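Local atomic coordinates of response regulator protein (Burkholderia pseudomallei, PDB entry 3RQI), a protein that probably relays a phosphorylation signal from a sensor kinase, taken up on a receiver-domain aspartate, to a Fis-family DNA-binding domain that would regulate transcription. Residues L44-E50 and P72-Q77; L67-A71 and Q96-A102; R81-L85 and I115-T121. All coordinates share one frame; numbering follows the deposited sequence. Where two conformers were deposited one is given.

Contact 1. Residues L44-E50 and P72-Q77; sequences LKLAGAE and PLCDLQ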
loop_
_atom_site.group_PDB
_atom_site.type_symbol
_atom_site.label_atom_id
_atom_site.label_comp_id
_atom_site.label_asym_id
_atom_site.label_seq_id
_atom_site.Cartn_x
_atom_site.Cartn_y
_atom_site.Cartn_z
ATOM N N LEU A 44 -19.648 9.533 11.970
ATOM C CA LEU A 44 -20.057 10.843 11.408
ATOM C C LEU A 44 -20.683 11.779 12.434
ATOM O O LEU A 44 -20.467 13.010 12.377
ATOM C CB LEU A 44 -20.965 10.637 10.187
ATOM C CG LEU A 44 -20.230 9.949 9.027
ATOM C CD1 LEU A 44 -21.215 9.609 7.929
ATOM C CD2 LEU A 44 -19.093 10.789 8.453
ATOM N N LYS A 45 -21.438 11.203 13.367
ATOM C CA LYS A 45 -22.039 11.962 14.491
ATOM C C LYS A 45 -20.932 12.615 15.322
ATOM O O LYS A 45 -20.905 13.829 15.489
ATOM C CB LYS A 45 -22.871 11.007 15.370
ATOM C CG LYS A 45 -23.782 11.672 16.359
ATOM C CD LYS A 45 -24.999 10.772 16.668
ATOM C CE LYS A 45 -25.855 11.313 17.778
ATOM N NZ LYS A 45 -26.992 10.373 18.085
ATOM N N LEU A 46 -19.997 11.802 15.790
ATOM C CA LEU A 46 -18.866 12.326 16.558
ATOM C C LEU A 46 -17.994 13.337 15.812
ATOM O O LEU A 46 -17.637 14.390 16.378
ATOM C CB LEU A 46 -18.003 11.168 17.101
ATOM C CG LEU A 46 -18.597 10.596 18.389
ATOM C CD1 LEU A 46 -18.032 9.180 18.632
ATOM C CD2 LEU A 46 -18.396 11.491 19.655
ATOM N N ALA A 47 -17.649 13.009 14.556
ATOM C CA ALA A 47 -16.767 13.844 13.741
ATOM C C ALA A 47 -17.448 15.145 13.326
ATOM O O ALA A 47 -16.797 16.084 12.853
ATOM C CB ALA A 47 -16.251 13.054 12.514
ATOM N N GLY A 48 -18.777 15.199 13.527
ATOM C CA GLY A 48 -19.546 16.433 13.278
ATOM C C GLY A 48 -19.785 17.239 14.530
ATOM O O GLY A 48 -20.364 18.350 14.452
ATOM N N ALA A 49 -19.351 16.704 15.681
ATOM C CA ALA A 49 -19.695 17.331 16.956
ATOM C C ALA A 49 -18.512 17.917 17.722
ATOM O O ALA A 49 -18.673 18.843 18.492
ATOM C CB ALA A 49 -20.461 16.339 17.844
ATOM N N GLU A 50 -17.317 17.386 17.484
ATOM C CA GLU A 50 -16.160 17.748 18.280
ATOM C C GLU A 50 -14.929 17.732 17.348
ATOM O O GLU A 50 -14.915 17.025 16.341
ATOM C CB GLU A 50 -16.052 16.702 19.424
ATOM C CG GLU A 50 -14.668 16.293 19.881
ATOM C CD GLU A 50 -14.719 15.364 21.110
ATOM O OE1 GLU A 50 -15.824 14.863 21.449
ATOM O OE2 GLU A 50 -13.642 15.128 21.709
ATOM N N PRO A 72 -15.167 12.060 3.845
ATOM C CA PRO A 72 -16.047 12.878 4.710
ATOM C C PRO A 72 -15.362 13.311 6.023
ATOM O O PRO A 72 -15.563 14.433 6.483
ATOM C CB PRO A 72 -17.236 11.970 4.996
ATOM C CG PRO A 72 -17.105 10.776 4.151
ATOM C CD PRO A 72 -15.834 10.826 3.378
ATOM N N LEU A 73 -14.540 12.443 6.594
ATOM C CA LEU A 73 -13.782 12.789 7.776
ATOM C C LEU A 73 -12.790 13.924 7.505
ATOM O O LEU A 73 -12.641 14.830 8.309
ATOM C CB LEU A 73 -13.057 11.559 8.330
ATOM C CG LEU A 73 -13.871 10.478 9.040
ATOM C CD1 LEU A 73 -12.981 9.271 9.347
ATOM C CD2 LEU A 73 -14.510 11.022 10.359
ATOM N N CYS A 74 -12.076 13.870 6.375
ATOM C CA CYS A 74 -11.180 14.958 6.039
ATOM C C CYS A 74 -11.954 16.268 5.891
ATOM O O CYS A 74 -11.426 17.320 6.241
ATOM C CB CYS A 74 -10.445 14.662 4.740
ATOM S SG CYS A 74 -9.269 13.357 4.868
ATOM N N ASP A 75 -13.177 16.203 5.354
ATOM C CA ASP A 75 -13.990 17.440 5.133
ATOM C C ASP A 75 -14.421 18.007 6.469
ATOM O O ASP A 75 -14.461 19.223 6.653
ATOM C CB ASP A 75 -15.238 17.122 4.317
ATOM C CG ASP A 75 -14.933 16.860 2.859
ATOM O OD1 ASP A 75 -13.770 16.973 2.455
ATOM O OD2 ASP A 75 -15.878 16.541 2.104
ATOM N N LEU A 76 -14.777 17.126 7.386
ATOM C CA LEU A 76 -15.189 17.565 8.739
ATOM C C LEU A 76 -14.024 17.939 9.622
ATOM O O LEU A 76 -14.172 18.766 10.540
ATOM C CB LEU A 76 -15.984 16.466 9.451
ATOM C CG LEU A 76 -17.360 16.181 8.840
ATOM C CD1 LEU A 76 -17.883 14.816 9.343
ATOM C CD2 LEU A 76 -18.374 17.299 9.156
ATOM N N GLN A 77 -12.870 17.324 9.365
ATOM C CA GLN A 77 -11.736 17.418 10.293
ATOM C C GLN A 77 -10.480 17.750 9.505
ATOM O O GLN A 77 -9.523 16.954 9.456
ATOM C CB GLN A 77 -11.533 16.079 11.064
ATOM C CG GLN A 77 -12.738 15.609 11.879
ATOM C CD GLN A 77 -12.878 16.344 13.207
ATOM O OE1 GLN A 77 -11.880 16.785 13.797
ATOM N NE2 GLN A 77 -14.119 16.482 13.686
#

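Contact 2. Residues L67-A71 and Q96-A102; sequences LSLIA and QAVKDGA. With SO4 (sulfate ion), chain D.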
loop_
_atom_site.group_PDB
_atom_site.type_symbol
_atom_site.label_atom_id
_atom_site.label_comp_id
_atom_site.label_asym_id
_atom_site.label_seq_id
_atom_site.Cartn_x
_atom_site.Cartn_y
_atom_site.Cartn_z
ATOM N N LEU A 67 -13.245 2.718 4.449
ATOM C CA LEU A 67 -12.606 3.467 3.380
ATOM C C LEU A 67 -13.487 4.640 2.969
ATOM O O LEU A 67 -12.997 5.759 2.737
ATOM C CB LEU A 67 -12.400 2.519 2.198
ATOM C CG LEU A 67 -11.437 2.897 1.094
ATOM C CD1 LEU A 67 -10.031 3.146 1.664
ATOM C CD2 LEU A 67 -11.405 1.731 0.099
ATOM N N SER A 68 -14.798 4.380 2.893
ATOM C CA SER A 68 -15.800 5.378 2.483
ATOM C C SER A 68 -15.930 6.539 3.469
ATOM O O SER A 68 -16.514 7.590 3.138
ATOM C CB SER A 68 -17.157 4.687 2.281
ATOM O OG SER A 68 -17.772 4.397 3.548
ATOM N N LEU A 69 -15.395 6.355 4.679
ATOM C CA LEU A 69 -15.445 7.399 5.711
ATOM C C LEU A 69 -14.318 8.409 5.575
ATOM O O LEU A 69 -14.405 9.513 6.100
ATOM C CB LEU A 69 -15.368 6.808 7.141
ATOM C CG LEU A 69 -16.587 6.166 7.768
ATOM C CD1 LEU A 69 -16.177 5.607 9.154
ATOM C CD2 LEU A 69 -17.680 7.262 7.899
ATOM N N ILE A 70 -13.254 8.052 4.862
ATOM C CA ILE A 70 -12.048 8.886 4.942
ATOM C C ILE A 70 -12.256 10.302 4.346
ATOM O O ILE A 70 -11.910 11.307 4.988
ATOM C CB ILE A 70 -10.878 8.182 4.281
ATOM C CG1 ILE A 70 -10.548 6.911 5.072
ATOM C CG2 ILE A 70 -9.666 9.144 4.247
ATOM C CD1 ILE A 70 -9.601 5.928 4.335
ATOM N N ALA A 71 -12.798 10.385 3.129
ATOM C CA ALA A 71 -13.074 11.701 2.536
ATOM C C ALA A 71 -14.009 12.594 3.390
ATOM O O ALA A 71 -13.674 13.763 3.623
ATOM C CB ALA A 71 -13.599 11.563 1.063
ATOM N N GLN A 96 -5.937 3.511 -2.192
ATOM C CA GLN A 96 -7.180 4.265 -2.217
ATOM C C GLN A 96 -7.352 5.111 -0.951
ATOM O O GLN A 96 -7.838 6.244 -1.029
ATOM C CB GLN A 96 -8.378 3.340 -2.441
ATOM C CG GLN A 96 -9.686 4.096 -2.760
ATOM C CD GLN A 96 -9.509 4.929 -4.028
ATOM O OE1 GLN A 96 -8.973 4.437 -5.028
ATOM N NE2 GLN A 96 -9.931 6.192 -3.982
ATOM N N ALA A 97 -6.941 4.568 0.192
ATOM C CA ALA A 97 -7.055 5.339 1.432
ATOM C C ALA A 97 -6.293 6.655 1.390
ATOM O O ALA A 97 -6.789 7.711 1.870
ATOM C CB ALA A 97 -6.591 4.511 2.636
ATOM N N VAL A 98 -5.110 6.612 0.789
ATOM C CA VAL A 98 -4.293 7.829 0.702
ATOM C C VAL A 98 -4.935 8.781 -0.290
ATOM O O VAL A 98 -4.990 10.001 -0.063
ATOM C CB VAL A 98 -2.813 7.502 0.337
ATOM C CG1 VAL A 98 -2.024 8.816 0.072
ATOM C CG2 VAL A 98 -2.196 6.620 1.393
ATOM N N LYS A 99 -5.481 8.260 -1.398
ATOM C CA LYS A 99 -6.156 9.156 -2.340
ATOM C C LYS A 99 -7.335 9.890 -1.689
ATOM O O LYS A 99 -7.615 11.053 -1.999
ATOM C CB LYS A 99 -6.672 8.374 -3.566
ATOM C CG LYS A 99 -5.615 7.829 -4.497
ATOM C CD LYS A 99 -6.305 7.339 -5.769
ATOM C CE LYS A 99 -5.305 6.759 -6.738
ATOM N NZ LYS A 99 -5.938 6.456 -8.035
ATOM N N ASP A 100 -8.016 9.191 -0.771
ATOM C CA ASP A 100 -9.209 9.679 -0.074
ATOM C C ASP A 100 -8.861 10.716 1.003
ATOM O O ASP A 100 -9.759 11.433 1.500
ATOM C CB ASP A 100 -9.954 8.492 0.588
ATOM C CG ASP A 100 -10.628 7.562 -0.416
ATOM O OD1 ASP A 100 -10.729 7.899 -1.605
ATOM O OD2 ASP A 100 -11.028 6.455 0.010
ATOM N N GLY A 101 -7.571 10.781 1.347
ATOM C CA GLY A 101 -7.063 11.750 2.306
ATOM C C GLY A 101 -6.373 11.234 3.549
ATOM O O GLY A 101 -5.936 12.058 4.371
ATOM N N ALA A 102 -6.274 9.913 3.693
ATOM C CA ALA A 102 -5.571 9.375 4.863
ATOM C C ALA A 102 -4.112 9.815 4.859
ATOM O O ALA A 102 -3.437 9.832 3.815
ATOM C CB ALA A 102 -5.652 7.876 4.936
HETATM S S SO4 D . -8.288 8.280 -10.351
HETATM O O1 SO4 D . -8.114 6.927 -10.814
HETATM O O2 SO4 D . -9.654 8.718 -10.670
HETATM O O3 SO4 D . -8.057 8.304 -8.901
HETATM O O4 SO4 D . -7.337 9.198 -10.994
#

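Contact 3. Residues R81-L85 and I115-T121; sequences RILVL and ILAALQT. With SO4 (sulfate ion), chain B.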
loop_
_atom_site.group_PDB
_atom_site.type_symbol
_atom_site.label_atom_id
_atom_site.label_comp_id
_atom_site.label_asym_id
_atom_site.label_seq_id
_atom_site.Cartn_x
_atom_site.Cartn_y
_atom_site.Cartn_z
ATOM N N ARG A 81 -4.894 14.467 11.896
ATOM C CA ARG A 81 -4.062 13.400 11.289
ATOM C C ARG A 81 -4.903 12.138 11.293
ATOM O O ARG A 81 -5.503 11.806 12.294
ATOM C CB ARG A 81 -2.783 13.178 12.104
ATOM C CG ARG A 81 -1.955 14.406 12.454
ATOM C CD ARG A 81 -1.061 14.931 11.370
ATOM N NE ARG A 81 -0.243 13.916 10.675
ATOM C CZ ARG A 81 0.321 14.130 9.492
ATOM N NH1 ARG A 81 0.172 15.306 8.873
ATOM N NH2 ARG A 81 1.022 13.174 8.899
ATOM N N ILE A 82 -4.985 11.448 10.156
ATOM C CA ILE A 82 -5.890 10.328 10.014
ATOM C C ILE A 82 -5.088 9.095 9.604
ATOM O O ILE A 82 -4.337 9.113 8.616
ATOM C CB ILE A 82 -6.995 10.663 8.951
ATOM C CG1 ILE A 82 -7.903 11.811 9.477
ATOM C CG2 ILE A 82 -7.819 9.425 8.651
ATOM C CD1 ILE A 82 -8.928 12.274 8.456
ATOM N N LEU A 83 -5.235 8.005 10.365
ATOM C CA LEU A 83 -4.449 6.783 10.135
ATOM C C LEU A 83 -5.443 5.636 9.915
ATOM O O LEU A 83 -6.344 5.406 10.744
ATOM C CB LEU A 83 -3.611 6.480 11.400
ATOM C CG LEU A 83 -2.977 5.089 11.489
ATOM C CD1 LEU A 83 -1.791 4.936 10.458
ATOM C CD2 LEU A 83 -2.496 4.811 12.942
ATOM N N VAL A 84 -5.288 4.912 8.826
ATOM C CA VAL A 84 -6.017 3.621 8.662
ATOM C C VAL A 84 -5.297 2.582 9.487
ATOM O O VAL A 84 -4.050 2.448 9.439
ATOM C CB VAL A 84 -6.093 3.139 7.184
ATOM C CG1 VAL A 84 -6.635 1.664 7.106
ATOM C CG2 VAL A 84 -6.975 4.096 6.351
ATOM N N LEU A 85 -6.059 1.885 10.314
ATOM C CA LEU A 85 -5.466 0.839 11.178
ATOM C C LEU A 85 -6.308 -0.434 10.972
ATOM O O LEU A 85 -7.493 -0.475 11.353
ATOM C CB LEU A 85 -5.481 1.298 12.653
ATOM C CG LEU A 85 -4.986 0.248 13.678
ATOM C CD1 LEU A 85 -3.545 -0.149 13.372
ATOM C CD2 LEU A 85 -5.103 0.826 15.073
ATOM N N ILE A 115 1.381 3.365 16.737
ATOM C CA ILE A 115 0.196 4.069 16.214
ATOM C C ILE A 115 0.468 5.569 16.291
ATOM O O ILE A 115 0.313 6.265 15.293
ATOM C CB ILE A 115 -1.095 3.672 16.993
ATOM C CG1 ILE A 115 -1.511 2.270 16.571
ATOM C CG2 ILE A 115 -2.275 4.669 16.699
ATOM C CD1 ILE A 115 -2.546 1.665 17.469
ATOM N N LEU A 116 0.915 6.060 17.465
ATOM C CA LEU A 116 1.298 7.472 17.597
ATOM C C LEU A 116 2.410 7.876 16.616
ATOM O O LEU A 116 2.327 8.951 15.998
ATOM C CB LEU A 116 1.660 7.818 19.058
ATOM C CG LEU A 116 0.458 7.781 20.024
ATOM C CD1 LEU A 116 0.890 7.845 21.516
ATOM C CD2 LEU A 116 -0.594 8.872 19.728
ATOM N N ALA A 117 3.442 7.028 16.476
ATOM C CA ALA A 117 4.542 7.297 15.527
ATOM C C ALA A 117 4.018 7.495 14.100
ATOM O O ALA A 117 4.419 8.441 13.382
ATOM C CB ALA A 117 5.601 6.137 15.573
ATOM N N ALA A 118 3.093 6.620 13.718
ATOM C CA ALA A 118 2.523 6.585 12.352
ATOM C C ALA A 118 1.665 7.818 12.064
ATOM O O ALA A 118 1.461 8.213 10.905
ATOM C CB ALA A 118 1.737 5.343 12.164
ATOM N N LEU A 119 1.190 8.452 13.128
ATOM C CA LEU A 119 0.417 9.692 12.990
ATOM C C LEU A 119 1.199 10.978 12.830
ATOM O O LEU A 119 0.606 12.035 12.583
ATOM C CB LEU A 119 -0.527 9.831 14.187
ATOM C CG LEU A 119 -1.748 8.936 14.089
ATOM C CD1 LEU A 119 -2.345 8.658 15.498
ATOM C CD2 LEU A 119 -2.831 9.552 13.151
ATOM N N GLN A 120 2.531 10.945 13.034
ATOM C CA GLN A 120 3.331 12.152 13.011
ATOM C C GLN A 120 3.644 12.606 11.598
ATOM O O GLN A 120 3.694 11.792 10.679
ATOM C CB GLN A 120 4.672 11.903 13.726
ATOM C CG GLN A 120 4.476 11.362 15.134
ATOM C CD GLN A 120 3.706 12.331 15.998
ATOM O OE1 GLN A 120 4.131 13.476 16.161
ATOM N NE2 GLN A 120 2.573 11.887 16.557
ATOM N N THR A 121 3.905 13.908 11.458
ATOM C CA THR A 121 4.329 14.472 10.167
ATOM C C THR A 121 5.534 13.701 9.625
ATOM O O THR A 121 6.440 13.347 10.378
ATOM C CB THR A 121 4.701 15.965 10.282
ATOM O OG1 THR A 121 5.801 16.119 11.183
ATOM C CG2 THR A 121 3.513 16.754 10.807
HETATM S S SO4 B . 2.808 14.258 5.763
HETATM O O1 SO4 B . 3.209 13.246 6.708
HETATM O O2 SO4 B . 3.805 15.337 5.774
HETATM O O3 SO4 B . 2.722 13.638 4.435
HETATM O O4 SO4 B . 1.496 14.826 6.105
HETATM O O HOH W 1 1.647 10.545 9.576
#

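Contact 1. Residues L44-E50 and P72-Q77
Gln77 meets the C-terminal end of helix 40-47 with its carboxamide, and its side chain shows how one amide can join the end of helix 67-76 to the chain at and just after a neighbouring helix. CB and CG carry the chain away from the end of helix 67-76; with CG beside the backbone N (chi1 -58°) and a second bend at chi2, the amide swings toward residues 47-50. There Gln77 NE2 spends both its N-H groups on backbone carbonyls, 2.8 Å from Ala47 O and equally 2.8 Å from Glu50 O. The Glu50 carbonyl is approached in its own plane, whereas at Ala47 O the donor is tilted 27° out of the carbonyl plane. At the other corner of the amide OE1 accepts from the backbone N of Phe52, so the group is gripped at three points and its flip is fixed.

Beside this polar end lies an apolar seam. Ala47 points its methyl toward helix 67-76, and Ala47 CB sits tightly, 3.4 Å from Leu73 CD2, with Leu76 CD1 at 4.0 Å from the same methyl. Leu76 CB also lies against Ala47 O, at 3.5 Å. Farther out, Leu44 CD2 lies 4.1 Å from Pro72 CB, the two side chains crossing obliquely. Leu73 continues inward to Ile13 of strand 9-13. Two helices side by side on one face of a parallel sheet are characteristic of the CheY-like receiver fold.

Contact 2. Residues L67-A71 and Q96-A102
Ile70 and Leu67 face Ala97 and Asp100 across two helices whose short segments run almost parallel, at 20°, and whose axes come within 8.7 Å. Ile70 divides its branches: CD1 lies 3.7 Å from Ala97 CB, while CG2, anti to the backbone N, meets Ala102 N at 3.5 Å. Leu67 CD1 rests 3.8 Å from Ala97 CB. At the other end the chains come closest, and Ala71 CA makes a CH···O contact of 3.5 Å with Asp100 O.

Asp100 packs its CB against Ile70. Its OD2 comes to 3.4 Å from Leu67 O without a bond, both being acceptors, while Gln96 NE2 donates to Asp100 OD1 at 3.0 Å from above the carboxylate plane. Gln96 OE1 is bonded to Ser124 OG of the second subunit. Lys99 NZ, leading away, binds Ser124 OG and Asp103 O of the second subunit, and O3 of a sulfate, probably from the crystallisation liquor, at 2.9 Å. Gly101, with positive phi, closes helix 91-100 in a Schellman motif.

Farther out, Ile70 and Ala97 both rest on Val84 of strand 81-86, Leu69 turns to helix 40-47, and Leu67 packs on Ala128 of the second subunit, placing this helix pair between the sheet and the dimer partner.

Contact 3. Residues R81-L85 and I115-T121
The backbones of Arg81 and Leu119 draw to 6.1 Å between CA atoms, where the start of strand 81-86 passes the chain leaving helix 112-118. Arg81, bent at chi2 and chi3, folds its aliphatic part round Leu119 O and donates to it from NE at 2.8 Å, tilted 31° from the carbonyl plane. Its guanidinium lies with Thr121 CA over one face, while a sulfate and a water occupy its edge. Arg81 NH1 reaches sulfate O4 at 3.1 Å, and Arg81 NH2 reaches sulfate O1 also at 3.1 Å. The water accepts from NH2 and donates to Ala118 O and Gln120 O, bridging the arginine to two backbone carbonyls of 115-121 and helping to set the group's rotation. Asn122 N of the same chain and Lys99 NZ of the second subunit bind this sulfate, probably a crystallisation ion.

Alternate strand residues face the helix. Leu83 CB meets Leu119 CD2 at 3.6 Å, and its two methyls part, CD1 going to Ala118 CB and CD2 to Ile115 CG2. With CG anti to the backbone N (chi1 176°), Leu85 sends CD2 to Ile115 CD1, 3.6 Å away, the side chains crossing at about a right angle. Helix 112-118 also touches helix 17-29 and strand 104-107. Packing of a receiver domain's last helix against the inner strands of its five-stranded parallel sheet is characteristic of the CheY-like fold.

From the N terminus, contact 1 is the first to open, at helix 40-47, and it closes at the end of helix 67-76 after the chain has passed through strand 54-56. Contact 2 has already opened on the earlier part of that helix, so the two loops cross, and it closes on the C-terminal half of helix 91-100 and the turn after it. Contact 3 opens at strand 81-86, within the loop of contact 2, and closes beyond it at helix 112-118; these two cross as well, whereas contacts 1 and 3 follow in series, with Cys74 packing on Ile82 between them. Three helices are thereby joined side by side, while contact 3 ties the sheet to helix 112-118.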